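Long-range contacts in protein-glutamine gamma-glutamyltransferase 2 (Pagrus major, PDB 1G0D), which is a transglutaminase, probably calcium-dependent, that joins peptide-bound glutamine to lysine side chains and other primary amines, cross-linking proteins: residues 587-592 with 661-666; 626-631 with 647-652; 286-291 with 337-342. One frame throughout, in Å; residues are numbered along the deposited sequence.

Contact 1 (587-592 with 661-666); sequences LLVQVP and LLVDFD
Leu661 opens the contact by setting one methyl against Val589: its CD2 lies 4.0 Å from Val589 CG1, and the two side chains meet at a slant. Leu661 CG stands opposite its own backbone N (chi1 -178°), which carries the side chain toward the valine. Val663, the next residue on this face, sits between two partners. Its CG1 is 3.5 Å from Leu587 CD1, where the side chains cross at about a right angle, while its CG2 lies 4.2 Å from Val589 CG1, so each branch of the valine has a mate of its own. This is the hydrophobic filling of a beta-sandwich: strand 588-590 belongs to the sheet with strands 601-608 and 644-651, strand 659-666 to the facing sheet, and the C-terminal Ig-like domain is built from the two. Asp664 turns its CB away from 587-592 and spends its carboxylate on salt bridges to Lys674 and Arg248, though its carbonyl carbon is 4.4 Å from Leu587 CD1. Phe665 comes back to the inner face, but it is CB that touches, 4.2 Å from Leu587 CD1. Its ring, with CG anti to the backbone N (chi1 172°), leads off from Leu587 and meets the rings of Phe607 and Phe620.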
ATOM      1  N   LEU A 587       5.631  -4.709  21.509  1.00 23.70           N
ATOM      2  CA  LEU A 587       4.498  -5.117  22.327  1.00 21.54           C
ATOM      3  C   LEU A 587       4.352  -6.624  22.407  1.00 20.11           C
ATOM      4  O   LEU A 587       4.584  -7.327  21.428  1.00 19.48           O
ATOM      5  CB  LEU A 587       3.178  -4.498  21.794  1.00 16.88           C
ATOM      6  CG  LEU A 587       3.085  -2.961  21.658  1.00 17.20           C
ATOM      7  CD1 LEU A 587       1.645  -2.498  21.321  1.00 11.70           C
ATOM      8  CD2 LEU A 587       3.551  -2.340  22.967  1.00 17.45           C
ATOM      9  N   LEU A 588       3.981  -7.097  23.598  1.00 20.34           N
ATOM     10  CA  LEU A 588       3.721  -8.504  23.878  1.00 17.16           C
ATOM     11  C   LEU A 588       2.227  -8.620  23.818  1.00 21.47           C
ATOM     12  O   LEU A 588       1.503  -8.173  24.735  1.00 20.41           O
ATOM     13  CB  LEU A 588       4.153  -8.872  25.279  1.00 18.89           C
ATOM     14  CG  LEU A 588       4.609 -10.303  25.530  1.00 17.71           C
ATOM     15  CD1 LEU A 588       4.130 -10.699  26.879  1.00 15.98           C
ATOM     16  CD2 LEU A 588       4.087 -11.226  24.492  1.00 21.10           C
ATOM     17  N   VAL A 589       1.757  -9.177  22.711  1.00 22.02           N
ATOM     18  CA  VAL A 589       0.338  -9.345  22.538  1.00 22.96           C
ATOM     19  C   VAL A 589       0.038 -10.833  22.724  1.00 27.16           C
ATOM     20  O   VAL A 589       0.687 -11.687  22.105  1.00 30.92           O
ATOM     21  CB  VAL A 589      -0.081  -8.847  21.164  1.00 19.97           C
ATOM     22  CG1 VAL A 589      -1.563  -8.770  21.087  1.00 21.14           C
ATOM     23  CG2 VAL A 589       0.506  -7.478  20.915  1.00 18.00           C
ATOM     24  N   GLN A 590      -0.911 -11.131  23.624  1.00 26.63           N
ATOM     25  CA  GLN A 590      -1.309 -12.502  23.942  1.00 22.47           C
ATOM     26  C   GLN A 590      -2.808 -12.613  24.151  1.00 21.43           C
ATOM     27  O   GLN A 590      -3.410 -11.807  24.833  1.00 19.80           O
ATOM     28  CB  GLN A 590      -0.630 -12.968  25.222  1.00 20.59           C
ATOM     29  CG  GLN A 590       0.868 -12.773  25.253  1.00 24.25           C
ATOM     30  CD  GLN A 590       1.463 -12.934  26.653  1.00 30.21           C
ATOM     31  OE1 GLN A 590       2.144 -13.927  26.939  1.00 31.62           O
ATOM     32  NE2 GLN A 590       1.217 -11.952  27.529  1.00 30.07           N
ATOM     33  N   VAL A 591      -3.423 -13.612  23.549  1.00 21.83           N
ATOM     34  CA  VAL A 591      -4.834 -13.799  23.763  1.00 25.60           C
ATOM     35  C   VAL A 591      -4.965 -15.304  23.982  1.00 28.45           C
ATOM     36  O   VAL A 591      -5.321 -16.056  23.095  1.00 31.66           O
ATOM     37  CB  VAL A 591      -5.610 -13.234  22.570  1.00 22.53           C
ATOM     38  CG1 VAL A 591      -4.817 -13.374  21.375  1.00 22.53           C
ATOM     39  CG2 VAL A 591      -6.931 -13.870  22.439  1.00 22.37           C
ATOM     40  N   PRO A 592      -4.654 -15.755  25.211  1.00 31.30           N
ATOM     41  CA  PRO A 592      -4.667 -17.137  25.704  1.00 33.07           C
ATOM     42  C   PRO A 592      -5.950 -18.002  25.645  1.00 35.64           C
ATOM     43  O   PRO A 592      -7.090 -17.505  25.695  1.00 32.99           O
ATOM     44  CB  PRO A 592      -4.124 -16.991  27.123  1.00 31.77           C
ATOM     45  CG  PRO A 592      -4.490 -15.618  27.488  1.00 29.72           C
ATOM     46  CD  PRO A 592      -4.286 -14.816  26.280  1.00 28.63           C
ATOM     47  N   LEU A 661      -4.016 -10.212  15.171  1.00 20.46           N
ATOM     48  CA  LEU A 661      -4.450  -9.112  16.035  1.00 18.66           C
ATOM     49  C   LEU A 661      -3.331  -8.126  16.030  1.00 18.89           C
ATOM     50  O   LEU A 661      -2.170  -8.480  16.310  1.00 20.15           O
ATOM     51  CB  LEU A 661      -4.743  -9.595  17.450  1.00 14.55           C
ATOM     52  CG  LEU A 661      -5.255  -8.530  18.411  1.00 18.11           C
ATOM     53  CD1 LEU A 661      -6.577  -7.948  17.944  1.00 14.35           C
ATOM     54  CD2 LEU A 661      -5.377  -9.153  19.801  1.00 17.29           C
ATOM     55  N   LEU A 662      -3.691  -6.896  15.664  1.00 18.85           N
ATOM     56  CA  LEU A 662      -2.739  -5.786  15.544  1.00 19.56           C
ATOM     57  C   LEU A 662      -2.905  -4.736  16.649  1.00 18.00           C
ATOM     58  O   LEU A 662      -4.018  -4.400  17.067  1.00 17.62           O
ATOM     59  CB  LEU A 662      -2.882  -5.105  14.171  1.00 15.99           C
ATOM     60  CG  LEU A 662      -2.385  -5.802  12.906  1.00 18.01           C
ATOM     61  CD1 LEU A 662      -3.000  -7.175  12.729  1.00 17.54           C
ATOM     62  CD2 LEU A 662      -2.789  -4.957  11.749  1.00 20.53           C
ATOM     63  N   VAL A 663      -1.780  -4.235  17.143  1.00 17.92           N
ATOM     64  CA  VAL A 663      -1.815  -3.239  18.185  1.00 17.50           C
ATOM     65  C   VAL A 663      -0.758  -2.140  18.031  1.00 18.60           C
ATOM     66  O   VAL A 663       0.409  -2.380  17.670  1.00 15.52           O
ATOM     67  CB  VAL A 663      -1.670  -3.915  19.574  1.00 17.66           C
ATOM     68  CG1 VAL A 663      -1.759  -2.888  20.666  1.00 13.79           C
ATOM     69  CG2 VAL A 663      -2.760  -4.944  19.754  1.00 19.76           C
ATOM     70  N   ASP A 664      -1.223  -0.923  18.298  1.00 20.21           N
ATOM     71  CA  ASP A 664      -0.421   0.277  18.276  1.00 22.50           C
ATOM     72  C   ASP A 664      -0.436   0.984  19.654  1.00 24.23           C
ATOM     73  O   ASP A 664      -1.450   1.009  20.353  1.00 24.72           O
ATOM     74  CB  ASP A 664      -0.973   1.222  17.217  1.00 22.75           C
ATOM     75  CG  ASP A 664      -0.364   2.598  17.304  1.00 26.78           C
ATOM     76  OD1 ASP A 664       0.760   2.793  16.778  1.00 30.69           O
ATOM     77  OD2 ASP A 664      -1.002   3.487  17.912  1.00 27.90           O
ATOM     78  N   PHE A 665       0.703   1.539  20.052  1.00 27.93           N
ATOM     79  CA  PHE A 665       0.801   2.304  21.304  1.00 28.58           C
ATOM     80  C   PHE A 665       1.461   3.663  21.073  1.00 26.91           C
ATOM     81  O   PHE A 665       2.564   3.752  20.503  1.00 23.90           O
ATOM     82  CB  PHE A 665       1.601   1.557  22.397  1.00 32.19           C
ATOM     83  CG  PHE A 665       1.887   2.403  23.634  1.00 33.45           C
ATOM     84  CD1 PHE A 665       0.948   2.517  24.666  1.00 36.26           C
ATOM     85  CD2 PHE A 665       3.069   3.140  23.736  1.00 33.67           C
ATOM     86  CE1 PHE A 665       1.187   3.365  25.776  1.00 36.33           C
ATOM     87  CE2 PHE A 665       3.305   3.977  24.834  1.00 31.53           C
ATOM     88  CZ  PHE A 665       2.366   4.091  25.849  1.00 31.17           C
ATOM     89  N   ASP A 666       0.776   4.720  21.508  1.00 27.05           N
ATOM     90  CA  ASP A 666       1.326   6.069  21.403  1.00 29.29           C
ATOM     91  C   ASP A 666       1.304   6.799  22.745  1.00 29.87           C
ATOM     92  O   ASP A 666       0.419   6.589  23.588  1.00 27.24           O
ATOM     93  CB  ASP A 666       0.600   6.920  20.354  1.00 29.23           C
ATOM     94  CG  ASP A 666       1.407   8.164  19.961  1.00 27.89           C
ATOM     95  OD1 ASP A 666       0.790   9.234  19.776  1.00 31.74           O
ATOM     96  OD2 ASP A 666       2.655   8.072  19.838  1.00 26.36           O
TER

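Contact 2 (626-631 with 647-652); sequences GLLSAT and VKLSFS
Phe651 lays one face of its ring against Leu628, whose CD2 methyl makes a CH-pi contact 3.7 Å from the ring centroid. The methyl is offset toward the rim, closest to Phe651 CG at 3.4 Å, and the two side chains cross at about a right angle. Phe651 CG sits between its backbone N and carbonyl carbon (chi1 70°), the rotamer in which the ring turns this face to Leu628 CD2. Leu627 joins along the CD2-CE2 side of the ring, with Leu627 CB 3.9 Å from Phe651 CE2 and its carbonyl oxygen oblique to the ring. With an alanine here instead of Phe651, Leu628 CD2 would probably face a gap and Leu627 CB would lose its apolar partner on this strand. Leu649, two residues back, fills the next position: its CD1 touches both Leu628 CD2 at 3.8 Å and Thr631 CG2 at 3.5 Å. The bond from Thr631 OG1 to Ser629 O, 2.6 Å long, fixes the rotation of the threonine with CG2 turned to Leu649. Strands 628-634 and 644-651 are each outermost in their sheets, and their side chains fill the space between the facing sheets of an Ig-like beta-sandwich, with a classic beta bulge on the first, where Leu627 and Leu628 both face Gly624.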
ATOM      1  N   GLY A 626     -11.765  -9.667  10.963  1.00 18.81           N
ATOM      2  CA  GLY A 626     -12.381 -10.857  11.520  1.00 17.92           C
ATOM      3  C   GLY A 626     -12.315 -11.043  13.022  1.00 20.82           C
ATOM      4  O   GLY A 626     -12.982 -11.939  13.544  1.00 21.09           O
ATOM      5  N   LEU A 627     -11.509 -10.234  13.721  1.00 22.73           N
ATOM      6  CA  LEU A 627     -11.383 -10.289  15.197  1.00 19.60           C
ATOM      7  C   LEU A 627     -12.134  -9.078  15.814  1.00 21.79           C
ATOM      8  O   LEU A 627     -13.103  -9.258  16.543  1.00 25.67           O
ATOM      9  CB  LEU A 627      -9.909 -10.268  15.635  1.00 16.24           C
ATOM     10  CG  LEU A 627      -9.049 -11.502  15.331  1.00 18.58           C
ATOM     11  CD1 LEU A 627      -7.719 -11.446  16.112  1.00 16.71           C
ATOM     12  CD2 LEU A 627      -9.835 -12.756  15.690  1.00 19.21           C
ATOM     13  N   LEU A 628     -11.668  -7.851  15.549  1.00 22.05           N
ATOM     14  CA  LEU A 628     -12.347  -6.639  16.011  1.00 17.55           C
ATOM     15  C   LEU A 628     -11.993  -5.390  15.246  1.00 18.33           C
ATOM     16  O   LEU A 628     -10.936  -5.281  14.624  1.00 16.26           O
ATOM     17  CB  LEU A 628     -12.115  -6.330  17.482  1.00 16.83           C
ATOM     18  CG  LEU A 628     -10.842  -6.426  18.321  1.00 25.94           C
ATOM     19  CD1 LEU A 628      -9.777  -5.575  17.840  1.00 25.38           C
ATOM     20  CD2 LEU A 628     -11.165  -5.962  19.726  1.00 24.16           C
ATOM     21  N   SER A 629     -12.903  -4.440  15.279  1.00 19.48           N
ATOM     22  CA  SER A 629     -12.646  -3.149  14.649  1.00 27.31           C
ATOM     23  C   SER A 629     -11.796  -2.278  15.614  1.00 27.44           C
ATOM     24  O   SER A 629     -11.923  -2.400  16.834  1.00 28.97           O
ATOM     25  CB  SER A 629     -13.966  -2.499  14.361  1.00 28.03           C
ATOM     26  OG  SER A 629     -14.959  -3.487  14.509  1.00 38.31           O
ATOM     27  N   ALA A 630     -10.927  -1.422  15.082  1.00 25.81           N
ATOM     28  CA  ALA A 630     -10.058  -0.610  15.939  1.00 25.14           C
ATOM     29  C   ALA A 630     -10.734  -0.242  17.249  1.00 27.89           C
ATOM     30  O   ALA A 630     -11.842   0.295  17.269  1.00 27.44           O
ATOM     31  CB  ALA A 630      -9.649   0.618  15.237  1.00 24.04           C
ATOM     32  N   THR A 631     -10.051  -0.533  18.347  1.00 29.11           N
ATOM     33  CA  THR A 631     -10.585  -0.275  19.672  1.00 27.37           C
ATOM     34  C   THR A 631      -9.500   0.271  20.567  1.00 26.83           C
ATOM     35  O   THR A 631      -8.393  -0.239  20.553  1.00 27.82           O
ATOM     36  CB  THR A 631     -11.095  -1.561  20.266  1.00 26.45           C
ATOM     37  OG1 THR A 631     -12.154  -2.067  19.444  1.00 29.90           O
ATOM     38  CG2 THR A 631     -11.588  -1.326  21.657  1.00 25.44           C
ATOM     39  N   VAL A 647      -2.224  -3.697  29.720  1.00 29.87           N
ATOM     40  CA  VAL A 647      -3.685  -3.579  29.562  1.00 28.68           C
ATOM     41  C   VAL A 647      -4.233  -4.890  29.008  1.00 31.42           C
ATOM     42  O   VAL A 647      -3.482  -5.861  28.772  1.00 31.25           O
ATOM     43  CB  VAL A 647      -4.126  -2.530  28.535  1.00 26.55           C
ATOM     44  CG1 VAL A 647      -4.343  -1.220  29.201  1.00 25.93           C
ATOM     45  CG2 VAL A 647      -3.116  -2.440  27.407  1.00 27.82           C
ATOM     46  N   LYS A 648      -5.552  -4.898  28.801  1.00 27.36           N
ATOM     47  CA  LYS A 648      -6.234  -6.035  28.239  1.00 23.60           C
ATOM     48  C   LYS A 648      -7.592  -5.572  27.806  1.00 23.91           C
ATOM     49  O   LYS A 648      -8.112  -4.606  28.325  1.00 22.00           O
ATOM     50  CB  LYS A 648      -6.343  -7.157  29.252  1.00 26.84           C
ATOM     51  CG  LYS A 648      -6.683  -6.716  30.620  1.00 26.25           C
ATOM     52  CD  LYS A 648      -8.155  -6.828  30.834  1.00 26.94           C
ATOM     53  CE  LYS A 648      -8.435  -7.106  32.283  1.00 33.56           C
ATOM     54  NZ  LYS A 648      -7.512  -8.147  32.845  1.00 34.96           N
ATOM     55  N   LEU A 649      -8.163  -6.273  26.843  1.00 26.53           N
ATOM     56  CA  LEU A 649      -9.462  -5.930  26.268  1.00 28.27           C
ATOM     57  C   LEU A 649     -10.236  -7.242  26.087  1.00 31.82           C
ATOM     58  O   LEU A 649      -9.634  -8.290  25.875  1.00 37.84           O
ATOM     59  CB  LEU A 649      -9.228  -5.309  24.881  1.00 23.76           C
ATOM     60  CG  LEU A 649     -10.052  -4.174  24.244  1.00 26.81           C
ATOM     61  CD1 LEU A 649      -9.789  -4.168  22.733  1.00 17.65           C
ATOM     62  CD2 LEU A 649     -11.545  -4.321  24.516  1.00 23.91           C
ATOM     63  N   SER A 650     -11.556  -7.206  26.173  1.00 31.71           N
ATOM     64  CA  SER A 650     -12.323  -8.419  25.946  1.00 29.69           C
ATOM     65  C   SER A 650     -13.104  -8.203  24.690  1.00 31.40           C
ATOM     66  O   SER A 650     -13.521  -7.077  24.427  1.00 32.25           O
ATOM     67  CB  SER A 650     -13.303  -8.666  27.057  1.00 30.97           C
ATOM     68  OG  SER A 650     -13.003  -9.893  27.694  1.00 43.04           O
ATOM     69  N   PHE A 651     -13.280  -9.254  23.893  1.00 28.90           N
ATOM     70  CA  PHE A 651     -14.052  -9.140  22.663  1.00 26.82           C
ATOM     71  C   PHE A 651     -14.375 -10.530  22.113  1.00 28.18           C
ATOM     72  O   PHE A 651     -13.797 -11.530  22.559  1.00 28.38           O
ATOM     73  CB  PHE A 651     -13.305  -8.279  21.635  1.00 22.62           C
ATOM     74  CG  PHE A 651     -12.081  -8.928  21.072  1.00 22.47           C
ATOM     75  CD1 PHE A 651     -10.888  -8.907  21.774  1.00 20.67           C
ATOM     76  CD2 PHE A 651     -12.130  -9.594  19.851  1.00 16.41           C
ATOM     77  CE1 PHE A 651      -9.764  -9.548  21.269  1.00 18.65           C
ATOM     78  CE2 PHE A 651     -11.012 -10.230  19.354  1.00 12.74           C
ATOM     79  CZ  PHE A 651      -9.833 -10.211  20.064  1.00 10.17           C
ATOM     80  N   SER A 652     -15.318 -10.596  21.174  1.00 27.09           N
ATOM     81  CA  SER A 652     -15.739 -11.868  20.594  1.00 27.45           C
ATOM     82  C   SER A 652     -15.443 -11.914  19.090  1.00 26.88           C
ATOM     83  O   SER A 652     -16.096 -11.214  18.307  1.00 30.49           O
ATOM     84  CB  SER A 652     -17.237 -12.052  20.835  1.00 26.20           C
ATOM     85  OG  SER A 652     -17.504 -12.395  22.191  1.00 28.34           O
TER

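Contact 3 (286-291 with 337-342); sequences LGIPTR and SWMSRE. With SO4 (sulfate ion), chain B.
Pro289 and Trp338 hold the tight part of this contact. Trp338 N donates to Pro289 O at 2.8 Å with an N-H...O angle of 160°, and the same oxygen receives a CA-H...O contact from Ser337 CA at 3.1 Å. Next to it the proline ring packs by its CB against Trp338 CB at 3.6 Å. Thr290 and Ser337 form an antiparallel, non-hydrogen-bonded pair with side chains on one face of the sheet, the face covered by helix 272-286. There Ser337 OG donates to Thr290 OG1 over 3.1 Å, while Thr290 OG1 itself donates back to Ile288 O, approaching from well above that carbonyl's plane. The two hydroxyls are thus linked in a short chain that ends on a backbone oxygen. Ile288 CG2 rests over Ser337 CB and Trp338 O. Packing slackens at Met339, whose bent chain brings its CE only to 4.2 Å from Ile288 CG2. Beyond CB the two segments touch little on the more solvent-accessible side, because partly exposed Trp338 gives its indole to outside partners: NE1 bonds to Tyr144 O, and the ring meets Trp351 edge-to-face. Buried Arg291 is well held nearby. Its NH1 grips O4 of a sulfate, probably from the crystallisation liquor, at 3.1 Å near the guanidinium plane, with two weak bonds from NH2. Glu336 pairs with that NH2, and Trp351 adds a cation-pi contact and an NE1 bond to the sulfate. Just past helix 272-286, which starts at catalytic Cys272, Gly287 takes positive phi in a Schellman motif; after Ile288 and Pro289 the chain enters edge strand 290-298, laid against the strand carrying His332: the helix-and-sheet framework of a papain-like transglutaminase core.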
ATOM      1  N   LEU A 286     -12.445  -4.845  -4.708  1.00 14.38           N
ATOM      2  CA  LEU A 286     -13.171  -4.838  -5.971  1.00  9.12           C
ATOM      3  C   LEU A 286     -12.799  -6.039  -6.818  1.00  9.46           C
ATOM      4  O   LEU A 286     -13.453  -6.324  -7.819  1.00 10.82           O
ATOM      5  CB  LEU A 286     -12.907  -3.542  -6.746  1.00  4.23           C
ATOM      6  CG  LEU A 286     -13.408  -2.288  -6.023  1.00 10.08           C
ATOM      7  CD1 LEU A 286     -13.345  -1.073  -6.943  1.00  7.84           C
ATOM      8  CD2 LEU A 286     -14.828  -2.477  -5.561  1.00  7.26           C
ATOM      9  N   GLY A 287     -11.731  -6.734  -6.449  1.00  9.94           N
ATOM     10  CA  GLY A 287     -11.368  -7.910  -7.219  1.00  8.79           C
ATOM     11  C   GLY A 287     -10.118  -7.841  -8.070  1.00 12.57           C
ATOM     12  O   GLY A 287      -9.811  -8.782  -8.819  1.00 16.31           O
ATOM     13  N   ILE A 288      -9.366  -6.760  -7.984  1.00 10.38           N
ATOM     14  CA  ILE A 288      -8.166  -6.693  -8.806  1.00  8.70           C
ATOM     15  C   ILE A 288      -6.994  -7.157  -7.966  1.00  9.18           C
ATOM     16  O   ILE A 288      -6.739  -6.594  -6.915  1.00 13.19           O
ATOM     17  CB  ILE A 288      -7.918  -5.244  -9.321  1.00  5.70           C
ATOM     18  CG1 ILE A 288      -9.152  -4.743 -10.095  1.00  4.81           C
ATOM     19  CG2 ILE A 288      -6.722  -5.206 -10.228  1.00  2.00           C
ATOM     20  CD1 ILE A 288      -9.004  -3.340 -10.712  1.00  4.99           C
ATOM     21  N   PRO A 289      -6.287  -8.210  -8.398  1.00  9.52           N
ATOM     22  CA  PRO A 289      -5.131  -8.724  -7.649  1.00 11.27           C
ATOM     23  C   PRO A 289      -4.114  -7.597  -7.339  1.00 15.02           C
ATOM     24  O   PRO A 289      -3.622  -6.918  -8.256  1.00 17.94           O
ATOM     25  CB  PRO A 289      -4.564  -9.795  -8.571  1.00  7.82           C
ATOM     26  CG  PRO A 289      -5.668 -10.172  -9.414  1.00  8.01           C
ATOM     27  CD  PRO A 289      -6.536  -8.996  -9.608  1.00  9.58           C
ATOM     28  N   THR A 290      -3.784  -7.404  -6.058  1.00 14.00           N
ATOM     29  CA  THR A 290      -2.886  -6.298  -5.651  1.00 10.24           C
ATOM     30  C   THR A 290      -1.909  -6.605  -4.491  1.00  8.72           C
ATOM     31  O   THR A 290      -2.223  -7.350  -3.554  1.00 12.98           O
ATOM     32  CB  THR A 290      -3.795  -5.056  -5.272  1.00 10.12           C
ATOM     33  OG1 THR A 290      -4.626  -4.720  -6.391  1.00  7.82           O
ATOM     34  CG2 THR A 290      -2.989  -3.837  -4.859  1.00 10.46           C
ATOM     35  N   ARG A 291      -0.713  -6.049  -4.549  1.00  5.50           N
ATOM     36  CA  ARG A 291       0.227  -6.236  -3.443  1.00  7.15           C
ATOM     37  C   ARG A 291       1.072  -4.993  -3.221  1.00 11.88           C
ATOM     38  O   ARG A 291       1.599  -4.402  -4.170  1.00 11.46           O
ATOM     39  CB  ARG A 291       1.168  -7.393  -3.694  1.00  9.50           C
ATOM     40  CG  ARG A 291       1.768  -7.402  -5.068  1.00  8.00           C
ATOM     41  CD  ARG A 291       2.763  -8.516  -5.188  1.00 11.58           C
ATOM     42  NE  ARG A 291       3.457  -8.446  -6.457  1.00 14.12           N
ATOM     43  CZ  ARG A 291       4.242  -9.399  -6.932  1.00 14.25           C
ATOM     44  NH1 ARG A 291       4.438 -10.514  -6.235  1.00 12.93           N
ATOM     45  NH2 ARG A 291       4.840  -9.222  -8.103  1.00 18.77           N
ATOM     46  N   SER A 337      -0.758  -3.962  -9.400  1.00 11.29           N
ATOM     47  CA  SER A 337      -2.059  -4.609  -9.651  1.00 13.25           C
ATOM     48  C   SER A 337      -1.960  -5.482 -10.897  1.00 13.45           C
ATOM     49  O   SER A 337      -1.380  -5.085 -11.885  1.00 18.30           O
ATOM     50  CB  SER A 337      -3.178  -3.583  -9.879  1.00 15.75           C
ATOM     51  OG  SER A 337      -3.590  -2.967  -8.675  1.00 15.84           O
ATOM     52  N   TRP A 338      -2.549  -6.665 -10.851  1.00 13.04           N
ATOM     53  CA  TRP A 338      -2.517  -7.588 -11.980  1.00  9.74           C
ATOM     54  C   TRP A 338      -3.647  -7.349 -12.938  1.00  8.79           C
ATOM     55  O   TRP A 338      -4.792  -7.349 -12.544  1.00 10.28           O
ATOM     56  CB  TRP A 338      -2.636  -9.036 -11.511  1.00  4.87           C
ATOM     57  CG  TRP A 338      -2.395 -10.022 -12.603  1.00  7.77           C
ATOM     58  CD1 TRP A 338      -3.324 -10.557 -13.476  1.00  5.58           C
ATOM     59  CD2 TRP A 338      -1.129 -10.588 -12.976  1.00  8.12           C
ATOM     60  NE1 TRP A 338      -2.703 -11.423 -14.357  1.00  9.36           N
ATOM     61  CE2 TRP A 338      -1.352 -11.456 -14.066  1.00 10.44           C
ATOM     62  CE3 TRP A 338       0.183 -10.445 -12.491  1.00  9.87           C
ATOM     63  CZ2 TRP A 338      -0.314 -12.170 -14.674  1.00 10.99           C
ATOM     64  CZ3 TRP A 338       1.216 -11.159 -13.098  1.00  9.49           C
ATOM     65  CH2 TRP A 338       0.962 -12.005 -14.173  1.00  8.51           C
ATOM     66  N   MET A 339      -3.314  -7.171 -14.205  1.00 11.01           N
ATOM     67  CA  MET A 339      -4.310  -6.974 -15.250  1.00  9.95           C
ATOM     68  C   MET A 339      -3.607  -7.003 -16.611  1.00 15.30           C
ATOM     69  O   MET A 339      -2.400  -6.770 -16.699  1.00 17.64           O
ATOM     70  CB  MET A 339      -4.985  -5.633 -15.081  1.00  7.43           C
ATOM     71  CG  MET A 339      -4.099  -4.434 -15.387  1.00  6.44           C
ATOM     72  SD  MET A 339      -4.929  -2.944 -14.807  1.00 14.80           S
ATOM     73  CE  MET A 339      -4.660  -3.045 -13.153  1.00  8.48           C
ATOM     74  N   SER A 340      -4.352  -7.321 -17.658  1.00 14.53           N
ATOM     75  CA  SER A 340      -3.808  -7.322 -18.988  1.00 15.12           C
ATOM     76  C   SER A 340      -4.026  -5.914 -19.569  1.00 18.44           C
ATOM     77  O   SER A 340      -5.036  -5.243 -19.294  1.00 21.69           O
ATOM     78  CB  SER A 340      -4.514  -8.372 -19.822  1.00 12.43           C
ATOM     79  OG  SER A 340      -5.791  -7.918 -20.196  1.00 16.16           O
ATOM     80  N   ARG A 341      -3.079  -5.471 -20.380  1.00 19.97           N
ATOM     81  CA  ARG A 341      -3.138  -4.128 -20.948  1.00 22.67           C
ATOM     82  C   ARG A 341      -3.473  -4.136 -22.413  1.00 24.37           C
ATOM     83  O   ARG A 341      -2.607  -3.996 -23.274  1.00 26.25           O
ATOM     84  CB  ARG A 341      -1.801  -3.389 -20.750  1.00 17.07           C
ATOM     85  CG  ARG A 341      -1.431  -3.138 -19.315  1.00 18.14           C
ATOM     86  CD  ARG A 341      -2.469  -2.281 -18.596  1.00 18.57           C
ATOM     87  NE  ARG A 341      -2.629  -0.943 -19.161  1.00 19.60           N
ATOM     88  CZ  ARG A 341      -1.812   0.086 -18.935  1.00 17.60           C
ATOM     89  NH1 ARG A 341      -2.051   1.265 -19.498  1.00 15.64           N
ATOM     90  NH2 ARG A 341      -0.756  -0.067 -18.162  1.00 14.48           N
ATOM     91  N   GLU A 342      -4.746  -4.291 -22.699  1.00 26.90           N
ATOM     92  CA  GLU A 342      -5.167  -4.292 -24.068  1.00 29.40           C
ATOM     93  C   GLU A 342      -5.037  -2.898 -24.677  1.00 28.52           C
ATOM     94  O   GLU A 342      -5.117  -2.722 -25.890  1.00 30.75           O
ATOM     95  CB  GLU A 342      -6.587  -4.799 -24.121  1.00 33.37           C
ATOM     96  CG  GLU A 342      -6.674  -6.223 -23.674  1.00 42.94           C
ATOM     97  CD  GLU A 342      -7.902  -6.913 -24.211  1.00 50.50           C
ATOM     98  OE1 GLU A 342      -8.212  -8.015 -23.706  1.00 57.73           O
ATOM     99  OE2 GLU A 342      -8.560  -6.354 -25.125  1.00 52.47           O
TER
HETATM  100  S   SO4 B 696       5.353 -12.777  -9.371  1.00 45.50           S
HETATM  101  O1  SO4 B 696       5.721 -11.795 -10.276  1.00 41.06           O
HETATM  102  O2  SO4 B 696       3.953 -12.951  -9.465  1.00 37.14           O
HETATM  103  O3  SO4 B 696       5.931 -13.917  -9.924  1.00 41.68           O
HETATM  104  O4  SO4 B 696       5.924 -12.497  -8.082  1.00 34.50           O

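In the fold
Coming from the N terminus, the chain first closes contact 3, where 337-342, at the end of strand 329-339, returns to 286-291, the link from the Cys272 helix to edge strand 290-298 of the catalytic-core sheet. Contact 1 then opens at 587, within the C-terminal Ig-like domain, and does not close until 661-666. Inside that loop contact 2 opens and closes, nested, with strand 644-651 leading on to strand 659-666. Contacts 1 and 2 both span the two sheets of one sandwich and touch through Leu661, which packs on Leu627 and Leu628. Contact 3 stays apart, its centre about 33 Å from the centre of either.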